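NeuRonal IgCAM-5 (Caenorhabditis elegans, PDB 6ON6) probably acts as a neuronal cell-surface adhesion receptor of the immunoglobulin superfamily, its first immunoglobulin domain pairing with a second copy of itself to form a homodimer. Local coordinates at residues T7-S12 with T27-D32. Numbering follows the deposited sequence.
Sequences TIQQPS and TCIVND
T7 and N31 exchange two backbone hydrogen bonds where the A strand of this immunoglobulin domain runs antiparallel along its B strand, and the contact illustrates how side chains add to the grip of an edge strand on its sheet. Next to them I8 lies opposite V30 as a non-hydrogen-bonded pair. Both residues turn into the sandwich, where CD1 of I8 lies 4.1 Å from SG of C28, the sulfur that pairs with C93 in the disulfide joining the two sheets. T7 and N31 occupy the other face, and Q9 N reaches I29 O over 2.8 Å. On that outer side the amides of Q9 and N31 meet with their planes 49° apart: ND2 of N31 donates over 3.1 Å to a lone pair of Q9 OE1, in the carbonyl plane. Q9 gets there because its CG stands anti to the backbone N (chi1 174°) and the chain runs on extended, passing over I29 with CB 3.8 Å from I29 CG2. A water bridges T7 OG1 and N31 ND2. Beyond Q9 the chain turns away through a cis peptide bond before P11, and a side-chain atom takes the next N-H across the segments: S12 OG accepts that of I29 at 2.9 Å, nearly straight at 166°, while donating its own proton to Q9 O at 2.7 Å.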
ATOM      1  N   THR A   7     -13.392  10.672   8.556  1.00 31.69           N
ATOM      2  CA  THR A   7     -13.344   9.809   9.719  1.00 36.00           C
ATOM      3  C   THR A   7     -13.871   8.440   9.300  1.00 33.08           C
ATOM      4  O   THR A   7     -14.631   8.309   8.341  1.00 35.37           O
ATOM      5  CB  THR A   7     -14.155  10.410  10.901  1.00 39.39           C
ATOM      6  OG1 THR A   7     -15.472  10.729  10.441  1.00 41.01           O
ATOM      7  CG2 THR A   7     -13.453  11.656  11.475  1.00 39.66           C
ATOM      8  N   ILE A   8     -13.518   7.438  10.070  1.00 34.95           N
ATOM      9  CA  ILE A   8     -13.964   6.087   9.759  1.00 33.82           C
ATOM     10  C   ILE A   8     -15.032   5.684  10.764  1.00 33.67           C
ATOM     11  O   ILE A   8     -14.792   5.691  11.984  1.00 34.48           O
ATOM     12  CB  ILE A   8     -12.793   5.104   9.695  1.00 36.75           C
ATOM     13  CG1 ILE A   8     -11.910   5.432   8.478  1.00 37.93           C
ATOM     14  CG2 ILE A   8     -13.325   3.706   9.589  1.00 34.86           C
ATOM     15  CD1 ILE A   8     -10.570   4.700   8.440  1.00 40.90           C
ATOM     16  N   GLN A   9     -16.237   5.428  10.257  1.00 31.46           N
ATOM     17  CA  GLN A   9     -17.368   5.152  11.123  1.00 30.44           C
ATOM     18  C   GLN A   9     -17.192   3.797  11.766  1.00 31.87           C
ATOM     19  O   GLN A   9     -16.714   2.858  11.117  1.00 35.59           O
ATOM     20  CB  GLN A   9     -18.614   5.107  10.263  1.00 33.49           C
ATOM     21  CG  GLN A   9     -19.854   4.678  11.017  1.00 32.87           C
ATOM     22  CD  GLN A   9     -21.085   5.060  10.264  1.00 35.59           C
ATOM     23  OE1 GLN A   9     -21.190   6.174   9.773  1.00 36.39           O
ATOM     24  NE2 GLN A   9     -21.988   4.121  10.096  1.00 42.04           N
ATOM     25  N   GLN A  10     -17.583   3.647  12.946  1.00 30.51           N
ATOM     26  CA  GLN A  10     -17.434   2.362  13.588  1.00 31.51           C
ATOM     27  C   GLN A  10     -18.776   1.673  13.774  1.00 29.31           C
ATOM     28  O   GLN A  10     -19.760   2.329  14.119  1.00 31.72           O
ATOM     29  CB  GLN A  10     -16.747   2.501  14.944  1.00 38.08           C
ATOM     30  CG  GLN A  10     -15.293   2.896  14.829  1.00 42.51           C
ATOM     31  CD  GLN A  10     -14.436   1.866  14.065  1.00 44.94           C
ATOM     32  OE1 GLN A  10     -14.754   0.671  14.010  1.00 43.95           O
ATOM     33  NE2 GLN A  10     -13.341   2.337  13.466  1.00 47.98           N
ATOM     34  N   PRO A  11     -18.859   0.347  13.596  1.00 30.88           N
ATOM     35  CA  PRO A  11     -17.750  -0.562  13.309  1.00 30.84           C
ATOM     36  C   PRO A  11     -17.322  -0.543  11.843  1.00 30.52           C
ATOM     37  O   PRO A  11     -18.159  -0.542  10.942  1.00 35.69           O
ATOM     38  CB  PRO A  11     -18.346  -1.934  13.631  1.00 33.74           C
ATOM     39  CG  PRO A  11     -19.785  -1.788  13.365  1.00 35.42           C
ATOM     40  CD  PRO A  11     -20.120  -0.378  13.776  1.00 33.67           C
ATOM     41  N   SER A  12     -16.013  -0.493  11.628  1.00 28.11           N
ATOM     42  CA  SER A  12     -15.372  -0.667  10.329  1.00 27.07           C
ATOM     43  C   SER A  12     -14.206  -1.620  10.535  1.00 23.67           C
ATOM     44  O   SER A  12     -13.635  -1.677  11.619  1.00 26.52           O
ATOM     45  CB  SER A  12     -14.812   0.633   9.701  1.00 26.85           C
ATOM     46  OG  SER A  12     -15.817   1.414   9.041  1.00 29.25           O
ATOM     47  N   THR A  27     -15.199  -4.158   5.683  1.00 20.86           N
ATOM     48  CA  THR A  27     -15.880  -2.932   5.247  1.00 22.96           C
ATOM     49  C   THR A  27     -15.299  -1.698   5.936  1.00 23.20           C
ATOM     50  O   THR A  27     -15.150  -1.670   7.166  1.00 24.88           O
ATOM     51  CB  THR A  27     -17.389  -3.011   5.512  1.00 23.48           C
ATOM     52  OG1 THR A  27     -17.923  -4.166   4.858  1.00 25.40           O
ATOM     53  CG2 THR A  27     -18.128  -1.716   5.008  1.00 27.49           C
ATOM     54  N   CYS A  28     -14.948  -0.703   5.141  1.00 23.50           N
ATOM     55  CA  CYS A  28     -14.466   0.581   5.634  1.00 24.92           C
ATOM     56  C   CYS A  28     -15.514   1.628   5.284  1.00 23.99           C
ATOM     57  O   CYS A  28     -15.744   1.907   4.100  1.00 27.81           O
ATOM     58  CB  CYS A  28     -13.167   0.897   4.922  1.00 28.13           C
ATOM     59  SG  CYS A  28     -12.280   2.327   5.516  1.00 31.88           S
ATOM     60  N   ILE A  29     -16.138   2.219   6.297  1.00 24.49           N
ATOM     61  CA  ILE A  29     -17.189   3.203   6.077  1.00 25.02           C
ATOM     62  C   ILE A  29     -16.600   4.567   6.401  1.00 29.16           C
ATOM     63  O   ILE A  29     -16.096   4.788   7.506  1.00 31.20           O
ATOM     64  CB  ILE A  29     -18.420   2.912   6.948  1.00 28.21           C
ATOM     65  CG1 ILE A  29     -18.957   1.495   6.627  1.00 32.72           C
ATOM     66  CG2 ILE A  29     -19.486   4.008   6.717  1.00 30.91           C
ATOM     67  CD1 ILE A  29     -20.128   1.009   7.480  1.00 39.68           C
ATOM     68  N   VAL A  30     -16.524   5.425   5.403  1.00 30.42           N
ATOM     69  CA  VAL A  30     -15.795   6.665   5.568  1.00 30.94           C
ATOM     70  C   VAL A  30     -16.786   7.800   5.519  1.00 28.13           C
ATOM     71  O   VAL A  30     -17.495   7.969   4.518  1.00 33.82           O
ATOM     72  CB  VAL A  30     -14.713   6.857   4.506  1.00 33.85           C
ATOM     73  CG1 VAL A  30     -13.929   8.122   4.894  1.00 39.41           C
ATOM     74  CG2 VAL A  30     -13.822   5.617   4.375  1.00 34.27           C
ATOM     75  N   ASN A  31     -16.811   8.601   6.593  1.00 32.56           N
ATOM     76  CA  ASN A  31     -17.594   9.826   6.651  1.00 32.42           C
ATOM     77  C   ASN A  31     -16.687  10.974   6.243  1.00 34.90           C
ATOM     78  O   ASN A  31     -15.498  11.002   6.597  1.00 38.22           O
ATOM     79  CB  ASN A  31     -18.155  10.046   8.061  1.00 32.38           C
ATOM     80  CG  ASN A  31     -19.214   9.023   8.409  1.00 29.65           C
ATOM     81  OD1 ASN A  31     -19.923   8.540   7.522  1.00 37.19           O
ATOM     82  ND2 ASN A  31     -19.277   8.629   9.671  1.00 33.33           N
ATOM     83  N   ASP A  32     -17.261  11.918   5.485  1.00 35.50           N
ATOM     84  CA  ASP A  32     -16.563  13.142   5.080  1.00 37.32           C
ATOM     85  C   ASP A  32     -15.275  12.863   4.293  1.00 36.81           C
ATOM     86  O   ASP A  32     -14.232  13.479   4.516  1.00 41.02           O
ATOM     87  CB  ASP A  32     -16.328  14.059   6.285  1.00 36.73           C
ATOM     88  CG  ASP A  32     -17.630  14.411   6.989  1.00 39.30           C
ATOM     89  OD1 ASP A  32     -18.539  14.933   6.314  1.00 41.69           O
ATOM     90  OD2 ASP A  32     -17.751  14.111   8.193  1.00 40.19           O
TER
HETATM   91  O   HOH W   1     -17.380   9.561  11.937  1.00 25.85           O
HETATM   92  O   HOH W   2     -15.794  13.213   9.762  1.00 34.49           O